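Local coordinates for putative short-chain dehydrogenase/reductase (Burkholderia xenovorans, PDB 5K9Z), which probably catalyses NAD- or NADP-dependent oxidoreduction at CH-OH groups, as other short-chain dehydrogenases/reductases do, at residues 18-23 and 40-45; 187-192 and 230-235. All coordinates share one frame; numbering follows the deposited sequence. Where two conformers were deposited one is given.

Overall arrangement
Both contacts involve the one parallel sheet of a Rossmann fold. Contact 1 pairs the strands 17-21 and 41-46; contact 2 lays helix 225-236 over strand 184-191. Strands 91-94 and 141-146 lie between the two sites, whose centres are 15 Å apart; their nearest atoms are about 7 Å apart, so they do not meet directly. Helix 26-37 bridges them: Val42 of contact 1 and Val233 of segment 230-235 both reach its Met35, while Leu232 touches its Thr31. Thr21-Gly22 and Pro191-Gly192 lie at the C-terminal ends of their strands, the edge of the sheet where relatives bind the nicotinamide cofactor.

Contact 1 (18-23 and 40-45); sequences ALVTGA and AFVVLA
The peptide groups of Ala18 to Val20 and Phe41 to Ala45 lie side by side in two parallel strands that, with crossover helix 26-37, form the first beta-alpha-beta unit of the Rossmann fold. Ala18, Val20, Val42 and Leu44 project from the face covered by that helix; Leu19, Thr21, Val43 and Ala45 project from the other, where helix 72-86 packs on Leu19 and Val43. Strand 91-94 flanks 18-21 along its far side, and the Phe41 ring swings away to meet His86. The pairing zigzags: Ala18 N binds Phe41 O, and Val43 N returns to Ala18 O at 2.9 Å. Val20 N then takes Val43 O at 3.0 Å, and Ala45 N reaches Val20 O at 2.8 Å. Leu19 carries the apolar contact on its face. With CG opposite the backbone N (chi1 171°), its CD1 turns back toward the neighbouring strand, 3.6 Å from Val43 CG1 and 4.0 Å from Ala45 CB. Thr21 adds its methyl CG2 beside Ala45 CB, while OG1 lies within hydrogen-bonding distance of Val93 O and Asn95 O, which must share its one proton, tying the end of strand 17-21 to the end of strand 91-94. Thr21-Gly22 opens the TGxxxGIG turn, associated in this family with cofactor binding. Positive phi at Gly22 bends the chain back so that Ala23 CB sits 3.7 Å from Leu44 CB, and Ala23 N donates to Ala45 O at 3.0 Å, the donor standing 31° out of that carbonyl's plane.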
# COMPACT_ATOMS: atom_id res chain seq x y z
N ALA C 18 11.29 13.03 26.36
CA ALA C 18 10.22 12.41 25.60
C ALA C 18 8.91 12.52 26.37
O ALA C 18 8.89 12.39 27.60
CB ALA C 18 10.51 10.93 25.31
N LEU C 19 7.82 12.75 25.64
CA LEU C 19 6.47 12.69 26.18
C LEU C 19 5.77 11.54 25.46
O LEU C 19 5.66 11.56 24.23
CB LEU C 19 5.72 14.00 25.95
CG LEU C 19 4.22 14.12 26.24
CD1 LEU C 19 3.92 13.71 27.65
CD2 LEU C 19 3.77 15.57 26.03
N VAL C 20 5.27 10.58 26.22
CA VAL C 20 4.62 9.39 25.67
C VAL C 20 3.18 9.34 26.16
O VAL C 20 2.94 9.23 27.37
CB VAL C 20 5.37 8.11 26.05
CG1 VAL C 20 4.68 6.87 25.49
CG2 VAL C 20 6.83 8.20 25.60
N THR C 21 2.22 9.39 25.24
CA THR C 21 0.84 9.23 25.67
C THR C 21 0.44 7.74 25.68
O THR C 21 1.10 6.88 25.08
CB THR C 21 -0.13 10.05 24.82
OG1 THR C 21 -0.20 9.52 23.50
CG2 THR C 21 0.32 11.52 24.73
N GLY C 22 -0.65 7.45 26.38
CA GLY C 22 -1.04 6.07 26.63
C GLY C 22 0.05 5.27 27.30
O GLY C 22 0.17 4.06 27.05
N ALA C 23 0.84 5.90 28.16
CA ALA C 23 2.08 5.32 28.68
C ALA C 23 1.87 4.29 29.77
O ALA C 23 2.85 3.66 30.19
CB ALA C 23 2.99 6.41 29.24
N ALA C 40 16.64 8.70 28.32
CA ALA C 40 15.75 9.84 28.17
C ALA C 40 15.03 10.17 29.48
O ALA C 40 14.77 9.29 30.31
CB ALA C 40 14.73 9.58 27.07
N PHE C 41 14.70 11.46 29.64
CA PHE C 41 13.72 11.91 30.64
C PHE C 41 12.32 11.75 30.06
O PHE C 41 12.00 12.36 29.05
CB PHE C 41 13.94 13.38 31.00
CG PHE C 41 15.26 13.67 31.63
CD1 PHE C 41 15.44 13.50 33.00
CD2 PHE C 41 16.31 14.15 30.87
CE1 PHE C 41 16.64 13.77 33.60
CE2 PHE C 41 17.53 14.42 31.47
CZ PHE C 41 17.70 14.23 32.83
N VAL C 42 11.48 10.95 30.72
CA VAL C 42 10.20 10.56 30.15
C VAL C 42 9.07 11.16 30.98
O VAL C 42 9.05 11.02 32.21
CB VAL C 42 10.05 9.03 30.07
CG1 VAL C 42 8.69 8.67 29.46
CG2 VAL C 42 11.21 8.41 29.25
N VAL C 43 8.15 11.83 30.31
CA VAL C 43 6.89 12.23 30.90
C VAL C 43 5.85 11.24 30.41
O VAL C 43 5.65 11.09 29.20
CB VAL C 43 6.51 13.67 30.52
CG1 VAL C 43 5.11 14.01 31.05
CG2 VAL C 43 7.53 14.67 31.08
N LEU C 44 5.23 10.52 31.35
CA LEU C 44 4.23 9.51 31.04
C LEU C 44 2.84 10.13 31.08
O LEU C 44 2.39 10.59 32.14
CB LEU C 44 4.33 8.36 32.04
CG LEU C 44 5.48 7.38 31.87
CD1 LEU C 44 6.77 7.96 32.39
CD2 LEU C 44 5.12 6.14 32.63
N ALA C 45 2.13 10.09 29.96
CA ALA C 45 0.80 10.67 29.88
C ALA C 45 -0.22 9.57 29.69
O ALA C 45 -0.04 8.70 28.83
CB ALA C 45 0.70 11.69 28.74

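Contact 2 (187-192 and 230-235); sequences NAVAPG and AALVYL
Val189 is the centre of the contact, touching Ala231, Leu232 and Leu235 where helix 225-236 lies antiparallel over strand 184-191, at 162° and 9.0 Å between the segment axes. In one of the two conformers of Val189, chi1 of -64° turns CG1 toward the helix, where it meets both Leu235 CD1 at 3.6 Å and Ala231 CB at 4.1 Å. Leu232 CD2 packs against both methyls, 3.7 Å from each of Val189 CG1 and CG2. The Leu232 side chain runs perpendicular to that of Val189, while that of Leu235 passes alongside it, pointing the other way. Leu235 CD1 also lies 3.9 Å from Asn187 CB. In the next shell, Leu144 of strand 141-146 touches both leucines, Leu248 of strand 247-250 touches Ala231 and Leu235, and Thr31 abuts Leu232. Helix 225-236 thus covers the same side of the Rossmann sheet as helix 26-37. Asn187 turns its amide to the chain before strand 247-250: OD1 accepts from His246 N and ND2 donates to Val243 O. No hydrogen bond joins the segments, so the helix is seated on the strand by the fit of methyl groups, while the buried amide of Asn187 is satisfied elsewhere.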
# COMPACT_ATOMS: atom_id res chain seq x y z
N ASN C 187 6.98 11.10 11.94
CA ASN C 187 6.96 9.73 11.44
C ASN C 187 5.86 8.95 12.16
O ASN C 187 5.26 9.42 13.13
CB ASN C 187 8.30 9.03 11.61
CG ASN C 187 9.39 9.59 10.70
OD1 ASN C 187 9.35 9.39 9.49
ND2 ASN C 187 10.36 10.27 11.29
N ALA C 188 5.62 7.74 11.67
CA ALA C 188 4.63 6.87 12.29
C ALA C 188 5.17 5.44 12.31
O ALA C 188 6.05 5.09 11.51
CB ALA C 188 3.30 6.94 11.54
N VAL C 189 4.67 4.63 13.24
CA VAL C 189 4.91 3.20 13.26
C VAL C 189 3.56 2.51 13.12
O VAL C 189 2.55 2.99 13.66
CB VAL C 189 5.64 2.71 14.54
CG1 VAL C 189 7.03 3.30 14.62
CG2 VAL C 189 4.83 3.03 15.79
N ALA C 190 3.53 1.40 12.39
CA ALA C 190 2.29 0.69 12.11
C ALA C 190 2.43 -0.75 12.58
O ALA C 190 2.86 -1.63 11.81
CB ALA C 190 1.93 0.77 10.63
N PRO C 191 2.14 -1.03 13.86
CA PRO C 191 2.13 -2.42 14.32
C PRO C 191 1.01 -3.19 13.65
O PRO C 191 -0.04 -2.64 13.31
CB PRO C 191 1.87 -2.30 15.84
CG PRO C 191 1.99 -0.83 16.15
CD PRO C 191 1.72 -0.08 14.90
N GLY C 192 1.26 -4.48 13.42
CA GLY C 192 0.17 -5.37 13.13
C GLY C 192 -0.68 -5.56 14.38
O GLY C 192 -0.24 -5.32 15.50
N ALA C 230 11.03 -0.43 20.29
CA ALA C 230 12.33 -0.34 19.64
C ALA C 230 12.24 0.35 18.30
O ALA C 230 13.18 1.05 17.91
CB ALA C 230 12.95 -1.73 19.47
N ALA C 231 11.13 0.16 17.58
CA ALA C 231 10.95 0.87 16.31
C ALA C 231 10.84 2.37 16.54
O ALA C 231 11.43 3.17 15.80
CB ALA C 231 9.71 0.35 15.59
N LEU C 232 10.10 2.76 17.58
CA LEU C 232 9.99 4.17 17.92
C LEU C 232 11.33 4.74 18.34
O LEU C 232 11.67 5.88 17.99
CB LEU C 232 8.95 4.35 19.04
CG LEU C 232 7.52 4.09 18.61
CD1 LEU C 232 6.66 3.86 19.83
CD2 LEU C 232 6.97 5.27 17.79
N VAL C 233 12.10 3.99 19.13
CA VAL C 233 13.41 4.50 19.54
C VAL C 233 14.32 4.64 18.32
O VAL C 233 15.02 5.65 18.16
CB VAL C 233 14.03 3.62 20.64
CG1 VAL C 233 15.50 3.95 20.84
CG2 VAL C 233 13.27 3.84 21.96
N TYR C 234 14.28 3.65 17.41
CA TYR C 234 15.01 3.81 16.15
C TYR C 234 14.63 5.12 15.45
O TYR C 234 15.50 5.92 15.08
CB TYR C 234 14.77 2.63 15.21
CG TYR C 234 15.28 2.92 13.81
CD1 TYR C 234 16.65 3.01 13.55
CD2 TYR C 234 14.40 3.16 12.77
CE1 TYR C 234 17.12 3.31 12.26
CE2 TYR C 234 14.85 3.46 11.49
CZ TYR C 234 16.20 3.53 11.24
OH TYR C 234 16.64 3.83 9.97
N LEU C 235 13.32 5.37 15.30
CA LEU C 235 12.89 6.57 14.59
C LEU C 235 13.29 7.85 15.33
O LEU C 235 13.52 8.88 14.69
CB LEU C 235 11.39 6.55 14.34
CG LEU C 235 10.87 5.57 13.28
CD1 LEU C 235 9.36 5.59 13.21
CD2 LEU C 235 11.46 5.88 11.91